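Local atomic coordinates of hypothetical protein (Geobacillus stearothermophilus, PDB entry 1SFS), a protein that is of unknown function but belongs to the Rv2525c-like, glycoside hydrolase-like family and may act as a bacterial lysozyme. Residues V38-Q41 against L42-C45; R72-I75 against V76-N80; G116-K119 against N120-L123. All coordinates share one frame; numbering follows the deposited sequence. Where two conformers were deposited one is given.

Overall arrangement
The three contacts follow one another along a single chain whose sheet is mostly parallel, in keeping with the beta/alpha architecture common among glycoside hydrolases. Contact 1 forms the start of helix 40-49, which connects strands 29-33 and 55-59. Contact 2 lies on helix 72-80, between strands 55-59 and 84-89. Contact 3 is the loop from helix 98-114 into strand 122-126. Contacts 1 and 2, with centres about 12 Å apart, are tied directly, since the V38 backbone meets both E74 and R77. The centre of contact 3 lies about 15 Å from that of contact 2 and about 24 Å from that of contact 1. Together they illustrate how a helix start, a helix body and a helix-to-strand loop serve in successive crossovers around one sheet.

Contact 1: V38-Q41 against L42-C45; sequences VTDQ and LFQC
D40 sets its carboxylate at a slant over the bent chain of Q44, one turn further on in helix 40-49. Its OD2 comes within 3.5 Å of Q44 CG, while OD1 accepts from Q44 NE2 at 3.0 Å in a nearly straight bond (170°). NE2 comes to OD1 from the syn side, somewhat above the carboxylate plane, and OD1 itself lies nearly in the plane of the amide; the two flat groups are turned 58° apart. Q44 reaches back because its chain folds at chi2 (-55°), and its other amide atom, OE1, is held by R47 NE. OD1 of D40 also serves Y81 OH, so with an alanine at D40 both Q44 NE2 and that hydroxyl would probably lose their shared acceptor, and the amide would be held less firmly.

Just before D40, T39 is the N-cap: its OG1 accepts from L42 N at 3.1 Å, and its carbonyl O takes the F43 N-H at 2.9 Å. V38 and F43, flanking the cap at N' and N4, close a hydrophobic staple with V38 CG1 4.0 Å from F43 CB. The F43 ring runs on to stack with Y81 and meet Y52 edge-to-face, and C45 adds a disulfide to C224. An acid in the first turn, beside backbone N-H groups that point toward the helix start, is likely to have its negative charge eased by the helix dipole.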
loop_
_atom_site.group_PDB
_atom_site.type_symbol
_atom_site.label_atom_id
_atom_site.label_comp_id
_atom_site.label_asym_id
_atom_site.label_seq_id
_atom_site.Cartn_x
_atom_site.Cartn_y
_atom_site.Cartn_z
ATOM N N VAL A 38 -9.582 11.742 -3.345
ATOM C CA VAL A 38 -8.968 12.558 -4.388
ATOM C C VAL A 38 -10.074 13.298 -5.111
ATOM O O VAL A 38 -10.660 12.771 -6.041
ATOM C CB VAL A 38 -8.164 11.716 -5.356
ATOM C CG1 VAL A 38 -7.382 12.630 -6.299
ATOM C CG2 VAL A 38 -7.189 10.803 -4.643
ATOM N N THR A 39 -10.333 14.506 -4.745
ATOM C CA THR A 39 -11.155 15.431 -5.510
ATOM C C THR A 39 -10.286 16.081 -6.550
ATOM O O THR A 39 -9.049 16.043 -6.506
ATOM C CB THR A 39 -11.730 16.490 -4.546
ATOM O OG1 THR A 39 -10.613 17.198 -4.023
ATOM C CG2 THR A 39 -12.642 15.878 -3.491
ATOM N N ASP A 40 -10.919 16.760 -7.506
ATOM C CA ASP A 40 -10.123 17.527 -8.467
ATOM C C ASP A 40 -9.280 18.560 -7.772
ATOM O O ASP A 40 -8.126 18.789 -8.131
ATOM C CB ASP A 40 -10.959 18.216 -9.536
ATOM C CG ASP A 40 -10.045 18.865 -10.607
ATOM O OD1 ASP A 40 -9.307 18.168 -11.329
ATOM O OD2 ASP A 40 -10.061 20.110 -10.787
ATOM N N GLN A 41 -9.859 19.178 -6.733
ATOM C CA GLN A 41 -9.118 20.181 -5.945
ATOM C C GLN A 41 -7.845 19.599 -5.339
ATOM O O GLN A 41 -6.796 20.244 -5.466
ATOM C CB GLN A 41 -10.013 20.848 -4.916
ATOM C CG GLN A 41 -10.913 21.885 -5.580
ATOM C CD GLN A 41 -10.355 23.229 -5.971
ATOM O OE1 GLN A 41 -9.167 23.487 -5.810
ATOM N NE2 GLN A 41 -11.137 24.185 -6.491
ATOM N N LEU A 42 -7.905 18.414 -4.751
ATOM C CA LEU A 42 -6.730 17.817 -4.134
ATOM C C LEU A 42 -5.748 17.400 -5.215
ATOM O O LEU A 42 -4.541 17.576 -5.055
ATOM C CB LEU A 42 -7.118 16.634 -3.249
ATOM C CG LEU A 42 -5.975 15.934 -2.528
ATOM C CD1 LEU A 42 -5.133 16.862 -1.672
ATOM C CD2 LEU A 42 -6.488 14.813 -1.690
ATOM N N PHE A 43 -6.216 16.816 -6.315
ATOM C CA PHE A 43 -5.303 16.466 -7.425
ATOM C C PHE A 43 -4.598 17.677 -7.904
ATOM O O PHE A 43 -3.358 17.618 -8.129
ATOM C CB PHE A 43 -6.101 15.733 -8.534
ATOM C CG PHE A 43 -5.227 15.501 -9.730
ATOM C CD1 PHE A 43 -4.273 14.520 -9.817
ATOM C CD2 PHE A 43 -5.354 16.358 -10.826
ATOM C CE1 PHE A 43 -3.403 14.394 -10.936
ATOM C CE2 PHE A 43 -4.547 16.285 -11.932
ATOM C CZ PHE A 43 -3.592 15.322 -11.928
ATOM N N GLN A 44 -5.302 18.750 -8.153
ATOM C CA GLN A 44 -4.627 19.962 -8.666
ATOM C C GLN A 44 -3.660 20.525 -7.669
ATOM O O GLN A 44 -2.611 21.054 -8.100
ATOM C CB GLN A 44 -5.704 20.985 -9.076
ATOM C CG GLN A 44 -6.621 20.553 -10.209
ATOM C CD GLN A 44 -6.007 20.126 -11.519
ATOM O OE1 GLN A 44 -4.868 20.488 -11.837
ATOM N NE2 GLN A 44 -6.685 19.285 -12.290
ATOM N N CYS A 45 -3.941 20.455 -6.374
ATOM C CA CYS A 45 -2.969 20.874 -5.363
ATOM C C CYS A 45 -1.683 20.118 -5.556
ATOM O O CYS A 45 -0.590 20.686 -5.627
ATOM C CB CYS A 45 -3.468 20.646 -3.925
ATOM S SG CYS A 45 -2.393 21.210 -2.585
#

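Contact 2: R72-I75 against V76-N80; sequences RDEI and VRIRN
I78 N and E74 O, 2.9 Å apart, make one of four alpha-helical bonds across this part of helix 72-80; R79 N to I75 O, also 2.9 Å and nearly straight at 172°, is another. The side chains then send their polar ends elsewhere. E74, fully extended, directs its carboxylate to R58 NE in a salt bridge and to V38 N, whereas R77 gives NH1 to V38 O.

Although the carboxylate of E74 and the guanidinium of R77 lie nearly parallel, OE1 of E74 and NH1 of R77 stay 5.5 Å apart. R77 turns back at chi3 (51°), which brings one face of its guanidinium over the E74 backbone, with NH1 3.8 Å from E74 CA. Packing continues on the buried side, where I78 CD1 lies 3.9 Å from E74 CG. Further round, CG2 of I75 rests 3.9 Å from CD of R79, whose NE pairs with the terminal carboxylate of Y240. The acid and base, E74 and R77, thus hold the N-H and C=O of one residue, V38, which probably fixes the loop before helix 40-49 against this helix.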
loop_
_atom_site.group_PDB
_atom_site.type_symbol
_atom_site.label_atom_id
_atom_site.label_comp_id
_atom_site.label_asym_id
_atom_site.label_seq_id
_atom_site.Cartn_x
_atom_site.Cartn_y
_atom_site.Cartn_z
ATOM N N ARG A 72 -16.438 4.232 -6.598
ATOM C CA ARG A 72 -16.277 4.096 -8.030
ATOM C C ARG A 72 -16.091 5.443 -8.687
ATOM O O ARG A 72 -15.257 5.583 -9.603
ATOM C CB ARG A 72 -17.459 3.316 -8.637
ATOM C CG ARG A 72 -17.405 1.855 -8.245
ATOM C CD ARG A 72 -18.384 1.090 -9.095
ATOM N NE ARG A 72 -18.365 -0.334 -8.926
ATOM C CZ ARG A 72 -18.215 -1.266 -9.860
ATOM N NH1 ARG A 72 -18.013 -1.005 -11.141
ATOM N NH2 ARG A 72 -18.256 -2.538 -9.440
ATOM N N ASP A 73 -16.835 6.479 -8.313
ATOM C CA ASP A 73 -16.710 7.817 -8.889
ATOM C C ASP A 73 -15.287 8.377 -8.704
ATOM O O ASP A 73 -14.670 8.967 -9.585
ATOM C CB ASP A 73 -17.722 8.762 -8.289
ATOM C CG ASP A 73 -19.141 8.576 -8.799
ATOM O OD1 ASP A 73 -20.040 9.228 -8.257
ATOM O OD2 ASP A 73 -19.345 7.817 -9.747
ATOM N N GLU A 74 -14.736 8.162 -7.499
ATOM C CA GLU A 74 -13.384 8.613 -7.272
ATOM C C GLU A 74 -12.390 7.842 -8.150
ATOM O O GLU A 74 -11.460 8.467 -8.675
ATOM C CB GLU A 74 -13.045 8.443 -5.800
ATOM C CG GLU A 74 -11.645 8.898 -5.462
ATOM C CD GLU A 74 -11.178 8.658 -4.048
ATOM O OE1 GLU A 74 -10.028 9.030 -3.783
ATOM O OE2 GLU A 74 -11.943 8.113 -3.209
ATOM N N ILE A 75 -12.544 6.540 -8.287
ATOM C CA ILE A 75 -11.630 5.806 -9.156
ATOM C C ILE A 75 -11.670 6.318 -10.582
ATOM O O ILE A 75 -10.627 6.469 -11.211
ATOM C CB ILE A 75 -11.943 4.291 -9.052
ATOM C CG1 ILE A 75 -11.580 3.796 -7.626
ATOM C CG2 ILE A 75 -11.235 3.529 -10.148
ATOM C CD1 ILE A 75 -12.016 2.394 -7.343
ATOM N N VAL A 76 -12.877 6.587 -11.097
ATOM C CA VAL A 76 -13.009 7.132 -12.426
ATOM C C VAL A 76 -12.223 8.419 -12.529
ATOM O O VAL A 76 -11.486 8.668 -13.516
ATOM C CB VAL A 76 -14.502 7.383 -12.793
ATOM C CG1 VAL A 76 -14.645 8.280 -13.998
ATOM C CG2 VAL A 76 -15.200 6.040 -13.014
ATOM N N ARG A 77 -12.349 9.298 -11.549
ATOM C CA ARG A 77 -11.593 10.538 -11.677
ATOM C C ARG A 77 -10.078 10.326 -11.646
ATOM O O ARG A 77 -9.332 10.901 -12.439
ATOM C CB ARG A 77 -12.093 11.472 -10.577
ATOM C CG ARG A 77 -11.313 12.769 -10.576
ATOM C CD ARG A 77 -11.957 13.826 -9.682
ATOM N NE ARG A 77 -12.217 13.296 -8.363
ATOM C CZ ARG A 77 -13.331 12.846 -7.821
ATOM N NH1 ARG A 77 -13.334 12.384 -6.624
ATOM N NH2 ARG A 77 -14.482 12.898 -8.512
ATOM N N ILE A 78 -9.606 9.480 -10.676
ATOM C CA ILE A 78 -8.177 9.266 -10.609
ATOM C C ILE A 78 -7.651 8.763 -11.948
ATOM O O ILE A 78 -6.645 9.241 -12.462
ATOM C CB ILE A 78 -7.838 8.312 -9.429
ATOM C CG1 ILE A 78 -8.225 8.943 -8.087
ATOM C CG2 ILE A 78 -6.376 7.943 -9.467
ATOM C CD1 ILE A 78 -8.167 7.974 -6.919
ATOM N N ARG A 79 -8.339 7.778 -12.511
ATOM C CA ARG A 79 -7.906 7.220 -13.784
ATOM C C ARG A 79 -8.003 8.238 -14.888
ATOM O O ARG A 79 -7.222 8.179 -15.851
ATOM C CB ARG A 79 -8.689 5.955 -14.092
ATOM C CG ARG A 79 -8.455 4.848 -13.067
ATOM C CD ARG A 79 -9.071 3.524 -13.353
ATOM N NE ARG A 79 -8.310 2.884 -14.455
ATOM C CZ ARG A 79 -8.625 2.690 -15.722
ATOM N NH1 ARG A 79 -7.708 2.066 -16.491
ATOM N NH2 ARG A 79 -9.777 3.107 -16.166
ATOM N N ASN A 80 -8.925 9.195 -14.817
ATOM C CA ASN A 80 -9.041 10.260 -15.818
ATOM C C ASN A 80 -7.794 11.085 -15.884
ATOM O O ASN A 80 -7.493 11.655 -16.950
ATOM C CB ASN A 80 -10.292 11.054 -15.508
ATOM C CG ASN A 80 -10.318 12.448 -16.071
ATOM O OD1 ASN A 80 -9.886 13.390 -15.504
ATOM N ND2 ASN A 80 -10.859 12.485 -17.239
#

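Contact 3: G116-K119 against N120-L123; sequences GIPK and NKLL
I117 and K121 carry the apolar part of this turn: CG2 of the isoleucine lies 4.1 Å from CB of the lysine, the two side chains meeting at a slant. P118 adds its ring, with CG 4.2 Å from K121 CE. The lysine is bent at chi2 (-61°), which curls its aliphatic chain past the proline. I117 also touches P87 of strand 84-89. The carbonyl O of P118 meets carbon here: K121 CG lies 3.1 Å away, and the oxygen is buried without a polar partner in the model.

The motif that starts the turn is a Schellman ending of helix 98-114, in which G116 leaves helical geometry at a positive phi of 78°, a conformation that a residue without a side chain adopts easily. From there the chain runs as the loop of a beta/alpha unit into strand 122-126, reversing at N120, whose phi is also positive (54°).

Polar bonds are made to residues beyond the turn. The lysine's own amine goes elsewhere, NZ bonding to L239 O near the chain terminus and, weakly, to D237 O. I117 O is taken by Y150 OH.

Backbone pairing carries the second half onward. K121 bonds to R151, and L123 to R151 and G153, which sets the strand beside parallel strand 151-156, while L122 pairs with F238.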
loop_
_atom_site.group_PDB
_atom_site.type_symbol
_atom_site.label_atom_id
_atom_site.label_comp_id
_atom_site.label_asym_id
_atom_site.label_seq_id
_atom_site.Cartn_x
_atom_site.Cartn_y
_atom_site.Cartn_z
ATOM N N GLY A 116 -15.003 -2.479 -8.279
ATOM C CA GLY A 116 -14.683 -2.757 -9.655
ATOM C C GLY A 116 -13.191 -2.807 -9.947
ATOM O O GLY A 116 -12.784 -2.650 -11.091
ATOM N N ILE A 117 -12.356 -3.078 -8.943
ATOM C CA ILE A 117 -10.922 -3.225 -9.198
ATOM C C ILE A 117 -10.702 -4.551 -9.877
ATOM O O ILE A 117 -11.180 -5.582 -9.342
ATOM C CB ILE A 117 -10.090 -3.123 -7.920
ATOM C CG1 ILE A 117 -10.385 -1.799 -7.238
ATOM C CG2 ILE A 117 -8.623 -3.356 -8.247
ATOM C CD1 ILE A 117 -9.652 -1.553 -5.953
ATOM N N PRO A 118 -10.082 -4.625 -11.039
ATOM C CA PRO A 118 -9.921 -5.902 -11.742
ATOM C C PRO A 118 -8.956 -6.864 -11.042
ATOM O O PRO A 118 -8.185 -6.476 -10.180
ATOM C CB PRO A 118 -9.326 -5.476 -13.100
ATOM C CG PRO A 118 -9.138 -4.052 -13.114
ATOM C CD PRO A 118 -9.532 -3.468 -11.797
ATOM N N LYS A 119 -9.024 -8.115 -11.475
ATOM C CA LYS A 119 -8.070 -9.135 -11.012
ATOM C C LYS A 119 -6.637 -8.828 -11.446
ATOM O O LYS A 119 -6.358 -7.968 -12.307
ATOM C CB LYS A 119 -8.541 -10.534 -11.510
ATOM C CG LYS A 119 -9.757 -10.975 -10.685
ATOM C CD LYS A 119 -10.058 -12.439 -10.963
ATOM C CE LYS A 119 -11.433 -12.815 -10.477
ATOM N NZ LYS A 119 -11.705 -14.280 -10.364
ATOM N N ASN A 120 -5.716 -9.560 -10.837
ATOM C CA ASN A 120 -4.274 -9.504 -10.910
ATOM C C ASN A 120 -3.766 -8.091 -10.612
ATOM O O ASN A 120 -2.806 -7.589 -11.194
ATOM C CB ASN A 120 -3.706 -10.050 -12.230
ATOM C CG ASN A 120 -4.160 -11.463 -12.520
ATOM O OD1 ASN A 120 -4.184 -12.367 -11.681
ATOM N ND2 ASN A 120 -4.532 -11.685 -13.763
ATOM N N LYS A 121 -4.402 -7.456 -9.659
ATOM C CA LYS A 121 -4.033 -6.178 -9.060
ATOM C C LYS A 121 -3.700 -6.372 -7.595
ATOM O O LYS A 121 -4.271 -7.238 -6.923
ATOM C CB LYS A 121 -5.123 -5.163 -9.246
ATOM C CG LYS A 121 -5.538 -4.862 -10.665
ATOM C CD LYS A 121 -4.426 -4.314 -11.513
ATOM C CE LYS A 121 -4.923 -4.014 -12.927
ATOM N NZ LYS A 121 -3.749 -3.573 -13.749
ATOM N N LEU A 122 -2.757 -5.576 -7.097
ATOM C CA LEU A 122 -2.361 -5.590 -5.697
ATOM C C LEU A 122 -3.376 -4.962 -4.771
ATOM O O LEU A 122 -3.952 -3.910 -5.087
ATOM C CB LEU A 122 -1.047 -4.818 -5.556
ATOM C CG LEU A 122 0.207 -5.579 -5.966
ATOM C CD1 LEU A 122 1.332 -4.654 -6.325
ATOM C CD2 LEU A 122 0.625 -6.532 -4.854
ATOM N N LEU A 123 -3.529 -5.551 -3.598
ATOM C CA LEU A 123 -4.236 -4.969 -2.454
ATOM C C LEU A 123 -3.256 -4.928 -1.288
ATOM O O LEU A 123 -2.726 -6.000 -0.927
ATOM C CB LEU A 123 -5.478 -5.753 -2.065
ATOM C CG LEU A 123 -6.478 -6.052 -3.174
ATOM C CD1 LEU A 123 -7.601 -6.910 -2.662
ATOM C CD2 LEU A 123 -7.027 -4.788 -3.824
#